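PDB 3N6X: putative glutathionylspermidine synthase from Methylobacillus flagellatus, which probably acts as an ATP-grasp ligase related to glutathionylspermidine synthases, although its substrates and the reaction it catalyses remain unestablished. Local coordinates for residues P22-V34 with R182-A194. Numbering follows the deposited sequence.
Sequences PIYAEYAAWLQDV and RLFPELFRRYPVA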
loop_
_atom_site.group_PDB
_atom_site.type_symbol
_atom_site.label_atom_id
_atom_site.label_comp_id
_atom_site.label_asym_id
_atom_site.label_seq_id
_atom_site.Cartn_x
_atom_site.Cartn_y
_atom_site.Cartn_z
ATOM N N PRO A 22 -4.772 -19.807 -19.741
ATOM C CA PRO A 22 -3.505 -20.570 -19.795
ATOM C C PRO A 22 -2.649 -20.538 -18.523
ATOM O O PRO A 22 -2.113 -21.577 -18.126
ATOM C CB PRO A 22 -2.774 -19.953 -20.986
ATOM C CG PRO A 22 -3.861 -19.497 -21.891
ATOM C CD PRO A 22 -5.052 -19.132 -21.026
ATOM N N ILE A 23 -2.557 -19.360 -17.860
ATOM C CA ILE A 23 -1.742 -19.171 -16.655
ATOM C C ILE A 23 -2.147 -20.068 -15.480
ATOM O O ILE A 23 -1.294 -20.442 -14.680
ATOM C CB ILE A 23 -1.640 -17.662 -16.255
ATOM C CG1 ILE A 23 -0.432 -17.420 -15.328
ATOM C CG2 ILE A 23 -2.960 -17.134 -15.646
ATOM C CD1 ILE A 23 0.080 -16.121 -15.351
ATOM N N TYR A 24 -3.434 -20.416 -15.381
ATOM C CA TYR A 24 -3.949 -21.237 -14.286
ATOM C C TYR A 24 -4.108 -22.743 -14.645
ATOM O O TYR A 24 -4.568 -23.519 -13.802
ATOM C CB TYR A 24 -5.278 -20.674 -13.801
ATOM C CG TYR A 24 -5.146 -19.634 -12.714
ATOM C CD1 TYR A 24 -5.056 -20.005 -11.374
ATOM C CD2 TYR A 24 -5.160 -18.273 -13.016
ATOM C CE1 TYR A 24 -4.976 -19.051 -10.361
ATOM C CE2 TYR A 24 -5.075 -17.308 -12.011
ATOM C CZ TYR A 24 -4.972 -17.703 -10.685
ATOM O OH TYR A 24 -4.892 -16.763 -9.693
ATOM N N ALA A 25 -3.750 -23.143 -15.892
ATOM C CA ALA A 25 -3.893 -24.537 -16.366
ATOM C C ALA A 25 -3.131 -25.518 -15.469
ATOM O O ALA A 25 -3.719 -26.492 -14.977
ATOM C CB ALA A 25 -3.409 -24.657 -17.810
ATOM N N GLU A 26 -1.839 -25.215 -15.197
ATOM C CA GLU A 26 -0.984 -26.029 -14.339
ATOM C C GLU A 26 -1.527 -26.136 -12.907
ATOM O O GLU A 26 -1.401 -27.198 -12.286
ATOM C CB GLU A 26 0.453 -25.502 -14.352
ATOM C CG GLU A 26 1.476 -26.504 -13.857
ATOM C CD GLU A 26 1.660 -27.729 -14.733
ATOM O OE1 GLU A 26 1.984 -27.557 -15.930
ATOM O OE2 GLU A 26 1.503 -28.859 -14.219
ATOM N N TYR A 27 -2.156 -25.058 -12.392
ATOM C CA TYR A 27 -2.739 -25.085 -11.046
ATOM C C TYR A 27 -3.970 -25.987 -11.026
ATOM O O TYR A 27 -4.170 -26.723 -10.062
ATOM C CB TYR A 27 -3.085 -23.661 -10.542
ATOM C CG TYR A 27 -3.639 -23.651 -9.130
ATOM C CD1 TYR A 27 -2.790 -23.651 -8.028
ATOM C CD2 TYR A 27 -5.014 -23.700 -8.895
ATOM C CE1 TYR A 27 -3.292 -23.688 -6.727
ATOM C CE2 TYR A 27 -5.526 -23.749 -7.598
ATOM C CZ TYR A 27 -4.660 -23.735 -6.516
ATOM O OH TYR A 27 -5.147 -23.782 -5.227
ATOM N N ALA A 28 -4.790 -25.937 -12.100
ATOM C CA ALA A 28 -5.989 -26.777 -12.238
ATOM C C ALA A 28 -5.601 -28.268 -12.285
ATOM O O ALA A 28 -6.252 -29.094 -11.637
ATOM C CB ALA A 28 -6.745 -26.395 -13.499
ATOM N N ALA A 29 -4.502 -28.592 -13.015
ATOM C CA ALA A 29 -3.955 -29.946 -13.113
ATOM C C ALA A 29 -3.546 -30.449 -11.726
ATOM O O ALA A 29 -4.067 -31.470 -11.268
ATOM C CB ALA A 29 -2.754 -29.959 -14.053
ATOM N N TRP A 30 -2.679 -29.682 -11.020
ATOM C CA TRP A 30 -2.247 -30.004 -9.661
ATOM C C TRP A 30 -3.455 -30.215 -8.738
ATOM O O TRP A 30 -3.458 -31.151 -7.932
ATOM C CB TRP A 30 -1.342 -28.888 -9.105
ATOM C CG TRP A 30 -1.034 -29.031 -7.643
ATOM C CD1 TRP A 30 -0.027 -29.758 -7.084
ATOM C CD2 TRP A 30 -1.748 -28.427 -6.551
ATOM N NE1 TRP A 30 -0.063 -29.643 -5.712
ATOM C CE2 TRP A 30 -1.108 -28.829 -5.359
ATOM C CE3 TRP A 30 -2.848 -27.555 -6.468
ATOM C CZ2 TRP A 30 -1.538 -28.402 -4.098
ATOM C CZ3 TRP A 30 -3.284 -27.147 -5.218
ATOM C CH2 TRP A 30 -2.627 -27.563 -4.051
ATOM N N LEU A 31 -4.481 -29.341 -8.864
ATOM C CA LEU A 31 -5.693 -29.382 -8.040
ATOM C C LEU A 31 -6.480 -30.688 -8.237
ATOM O O LEU A 31 -7.015 -31.229 -7.264
ATOM C CB LEU A 31 -6.570 -28.147 -8.329
ATOM C CG LEU A 31 -7.594 -27.738 -7.248
ATOM C CD1 LEU A 31 -6.909 -27.316 -5.943
ATOM C CD2 LEU A 31 -8.473 -26.614 -7.748
ATOM N N GLN A 32 -6.494 -31.229 -9.476
ATOM C CA GLN A 32 -7.166 -32.500 -9.779
ATOM C C GLN A 32 -6.431 -33.689 -9.149
ATOM O O GLN A 32 -7.075 -34.590 -8.615
ATOM C CB GLN A 32 -7.315 -32.696 -11.293
ATOM C CG GLN A 32 -8.688 -32.285 -11.813
ATOM C CD GLN A 32 -8.807 -32.455 -13.305
ATOM O OE1 GLN A 32 -8.682 -31.498 -14.075
ATOM N NE2 GLN A 32 -9.084 -33.676 -13.746
ATOM N N ASP A 33 -5.086 -33.664 -9.168
ATOM C CA ASP A 33 -4.250 -34.734 -8.606
ATOM C C ASP A 33 -4.274 -34.762 -7.059
ATOM O O ASP A 33 -3.837 -35.754 -6.467
ATOM C CB ASP A 33 -2.795 -34.613 -9.119
ATOM C CG ASP A 33 -2.639 -34.582 -10.638
ATOM O OD1 ASP A 33 -3.672 -34.464 -11.344
ATOM O OD2 ASP A 33 -1.481 -34.631 -11.118
ATOM N N VAL A 34 -4.774 -33.667 -6.406
ATOM C CA VAL A 34 -4.839 -33.559 -4.934
ATOM C C VAL A 34 -5.608 -34.746 -4.317
ATOM O O VAL A 34 -6.788 -34.942 -4.624
ATOM C CB VAL A 34 -5.375 -32.173 -4.448
ATOM C CG1 VAL A 34 -5.711 -32.193 -2.953
ATOM C CG2 VAL A 34 -4.372 -31.065 -4.755
ATOM N N ARG A 182 5.657 -23.930 2.422
ATOM C CA ARG A 182 5.614 -24.932 3.486
ATOM C C ARG A 182 4.504 -25.970 3.199
ATOM O O ARG A 182 4.739 -27.166 3.342
ATOM C CB ARG A 182 5.382 -24.238 4.838
ATOM C CG ARG A 182 5.639 -25.090 6.065
ATOM C CD ARG A 182 5.348 -24.265 7.310
ATOM N NE ARG A 182 5.879 -24.873 8.533
ATOM C CZ ARG A 182 5.646 -24.402 9.754
ATOM N NH1 ARG A 182 4.889 -23.323 9.923
ATOM N NH2 ARG A 182 6.166 -25.005 10.815
ATOM N N LEU A 183 3.315 -25.510 2.759
ATOM C CA LEU A 183 2.194 -26.401 2.466
ATOM C C LEU A 183 2.378 -27.170 1.162
ATOM O O LEU A 183 2.143 -28.378 1.137
ATOM C CB LEU A 183 0.866 -25.614 2.402
ATOM C CG LEU A 183 0.332 -24.997 3.693
ATOM C CD1 LEU A 183 -0.800 -24.026 3.387
ATOM C CD2 LEU A 183 -0.141 -26.065 4.673
ATOM N N PHE A 184 2.699 -26.460 0.047
ATOM C CA PHE A 184 2.730 -27.082 -1.285
ATOM C C PHE A 184 4.056 -26.881 -2.069
ATOM O O PHE A 184 4.039 -26.309 -3.167
ATOM C CB PHE A 184 1.520 -26.617 -2.125
ATOM C CG PHE A 184 0.260 -26.338 -1.332
ATOM C CD1 PHE A 184 -0.517 -27.383 -0.838
ATOM C CD2 PHE A 184 -0.154 -25.035 -1.091
ATOM C CE1 PHE A 184 -1.688 -27.126 -0.113
ATOM C CE2 PHE A 184 -1.330 -24.779 -0.373
ATOM C CZ PHE A 184 -2.094 -25.826 0.105
ATOM N N PRO A 185 5.198 -27.443 -1.585
ATOM C CA PRO A 185 6.463 -27.279 -2.331
ATOM C C PRO A 185 6.377 -27.752 -3.781
ATOM O O PRO A 185 6.937 -27.108 -4.668
ATOM C CB PRO A 185 7.471 -28.109 -1.511
ATOM C CG PRO A 185 6.639 -28.991 -0.635
ATOM C CD PRO A 185 5.409 -28.206 -0.336
ATOM N N GLU A 186 5.618 -28.829 -4.031
ATOM C CA GLU A 186 5.454 -29.400 -5.375
ATOM C C GLU A 186 4.834 -28.406 -6.390
ATOM O O GLU A 186 5.134 -28.476 -7.582
ATOM C CB GLU A 186 4.670 -30.732 -5.317
ATOM C CG GLU A 186 3.182 -30.591 -4.993
ATOM C CD GLU A 186 2.791 -30.448 -3.528
ATOM O OE1 GLU A 186 3.694 -30.340 -2.665
ATOM O OE2 GLU A 186 1.572 -30.445 -3.248
ATOM N N LEU A 187 4.001 -27.463 -5.900
ATOM C CA LEU A 187 3.348 -26.437 -6.723
ATOM C C LEU A 187 4.379 -25.432 -7.257
ATOM O O LEU A 187 4.273 -24.977 -8.396
ATOM C CB LEU A 187 2.284 -25.723 -5.877
ATOM C CG LEU A 187 1.042 -25.174 -6.572
ATOM C CD1 LEU A 187 0.677 -25.964 -7.801
ATOM C CD2 LEU A 187 -0.115 -25.107 -5.601
ATOM N N PHE A 188 5.401 -25.140 -6.458
ATOM C CA PHE A 188 6.474 -24.227 -6.837
ATOM C C PHE A 188 7.436 -24.859 -7.845
ATOM O O PHE A 188 8.237 -24.150 -8.470
ATOM C CB PHE A 188 7.206 -23.701 -5.590
ATOM C CG PHE A 188 6.379 -22.697 -4.824
ATOM C CD1 PHE A 188 5.406 -23.118 -3.916
ATOM C CD2 PHE A 188 6.515 -21.332 -5.060
ATOM C CE1 PHE A 188 4.615 -22.188 -3.231
ATOM C CE2 PHE A 188 5.726 -20.404 -4.371
ATOM C CZ PHE A 188 4.790 -20.835 -3.455
ATOM N N ARG A 189 7.345 -26.192 -8.021
ATOM C CA ARG A 189 8.143 -26.912 -9.009
ATOM C C ARG A 189 7.469 -26.749 -10.383
ATOM O O ARG A 189 8.156 -26.618 -11.395
ATOM C CB ARG A 189 8.259 -28.405 -8.619
ATOM C CG ARG A 189 9.242 -29.223 -9.473
ATOM C CD ARG A 189 9.248 -30.701 -9.071
ATOM N NE ARG A 189 7.922 -31.307 -9.218
ATOM C CZ ARG A 189 7.266 -31.917 -8.237
ATOM N NH1 ARG A 189 7.829 -32.071 -7.046
ATOM N NH2 ARG A 189 6.049 -32.405 -8.449
ATOM N N ARG A 190 6.113 -26.713 -10.399
ATOM C CA ARG A 190 5.291 -26.580 -11.617
ATOM C C ARG A 190 5.212 -25.154 -12.174
ATOM O O ARG A 190 4.937 -24.992 -13.361
ATOM C CB ARG A 190 3.881 -27.136 -11.384
ATOM C CG ARG A 190 3.870 -28.594 -10.910
ATOM C CD ARG A 190 2.495 -29.041 -10.465
ATOM N NE ARG A 190 1.710 -29.536 -11.593
ATOM C CZ ARG A 190 1.046 -30.685 -11.591
ATOM N NH1 ARG A 190 1.049 -31.460 -10.513
ATOM N NH2 ARG A 190 0.367 -31.065 -12.662
ATOM N N TYR A 191 5.422 -24.118 -11.318
ATOM C CA TYR A 191 5.390 -22.712 -11.747
ATOM C C TYR A 191 6.738 -22.018 -11.521
ATOM O O TYR A 191 7.339 -22.167 -10.447
ATOM C CB TYR A 191 4.301 -21.939 -11.007
ATOM C CG TYR A 191 2.913 -22.125 -11.566
ATOM C CD1 TYR A 191 2.428 -21.291 -12.570
ATOM C CD2 TYR A 191 2.042 -23.065 -11.021
ATOM C CE1 TYR A 191 1.133 -21.428 -13.060
ATOM C CE2 TYR A 191 0.736 -23.200 -11.491
ATOM C CZ TYR A 191 0.286 -22.379 -12.513
ATOM O OH TYR A 191 -0.999 -22.507 -12.982
ATOM N N PRO A 192 7.197 -21.182 -12.496
ATOM C CA PRO A 192 8.442 -20.421 -12.281
ATOM C C PRO A 192 8.165 -19.135 -11.472
ATOM O O PRO A 192 8.175 -18.028 -12.028
ATOM C CB PRO A 192 8.912 -20.118 -13.710
ATOM C CG PRO A 192 7.654 -20.050 -14.519
ATOM C CD PRO A 192 6.583 -20.861 -13.807
ATOM N N VAL A 193 7.895 -19.287 -10.154
ATOM C CA VAL A 193 7.535 -18.170 -9.276
ATOM C C VAL A 193 8.758 -17.351 -8.862
ATOM O O VAL A 193 9.720 -17.910 -8.336
ATOM C CB VAL A 193 6.687 -18.634 -8.052
ATOM C CG1 VAL A 193 6.223 -17.438 -7.207
ATOM C CG2 VAL A 193 5.494 -19.473 -8.500
ATOM N N ALA A 194 8.727 -16.020 -9.118
ATOM C CA ALA A 194 9.818 -15.120 -8.722
ATOM C C ALA A 194 9.851 -14.970 -7.189
ATOM O O ALA A 194 8.794 -14.936 -6.559
ATOM C CB ALA A 194 9.646 -13.760 -9.376
#
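The indole of Trp-30 is caught among side chains of the 182-194 segment, at the heart of a helix-helix packing in which helix 25-33 and the short helix 185-190 run roughly antiparallel in this circularly permuted ATP-grasp protein. Leu-187 lies across one indole face, its CD2 3.6 Å from the centroid of the six-membered ring and nearly on the ring normal, a CH-pi contact; CD1 sits over CG. The far rim points into the face of Phe-184 in a T-shaped pair, planes at 74°. In the indole plane, NE1 donates to Glu-186 OE2 at 3.1 Å, which satisfies the one polar atom of a buried ring. A leucine in its place would probably leave Glu-186 without this donor and open a gap against the Phe-184 face.

Beside the indole, the partly exposed Glu-26 and Arg-190 form a salt bridge in which OE2 of Glu-26 accepts from Arg-190 NE at 2.7 Å and from NH2 at 2.9 Å, a side-on grip on a single oxygen. Arginine suits the place because its long chain, bent at chi3 (87°), also lays the guanidinium face against CA of Trp-30 while it sits as a knob among Glu-26, Ala-29, Trp-30 and Asp-33; the small CB of Ala-29 admits NH2 closely.

Tyr-191, the first residue beyond helix 185-190, extends its phenol to the beginning of helix 25-33, where a hydroxyl can both give and accept: Tyr-191 OH donates to Ile-23 O at 2.7 Å and accepts from the backbone N of Tyr-27 at 2.9 Å, a bent bond (130°). Farther out, Trp-470 of strand 464-471 touches Leu-187 and meets the ring of Tyr-191. Arg-52 of helix 42-53 touches Phe-184, whose ring face opposite Trp-30 carries Leu-183 CB, 3.5 Å above its centre.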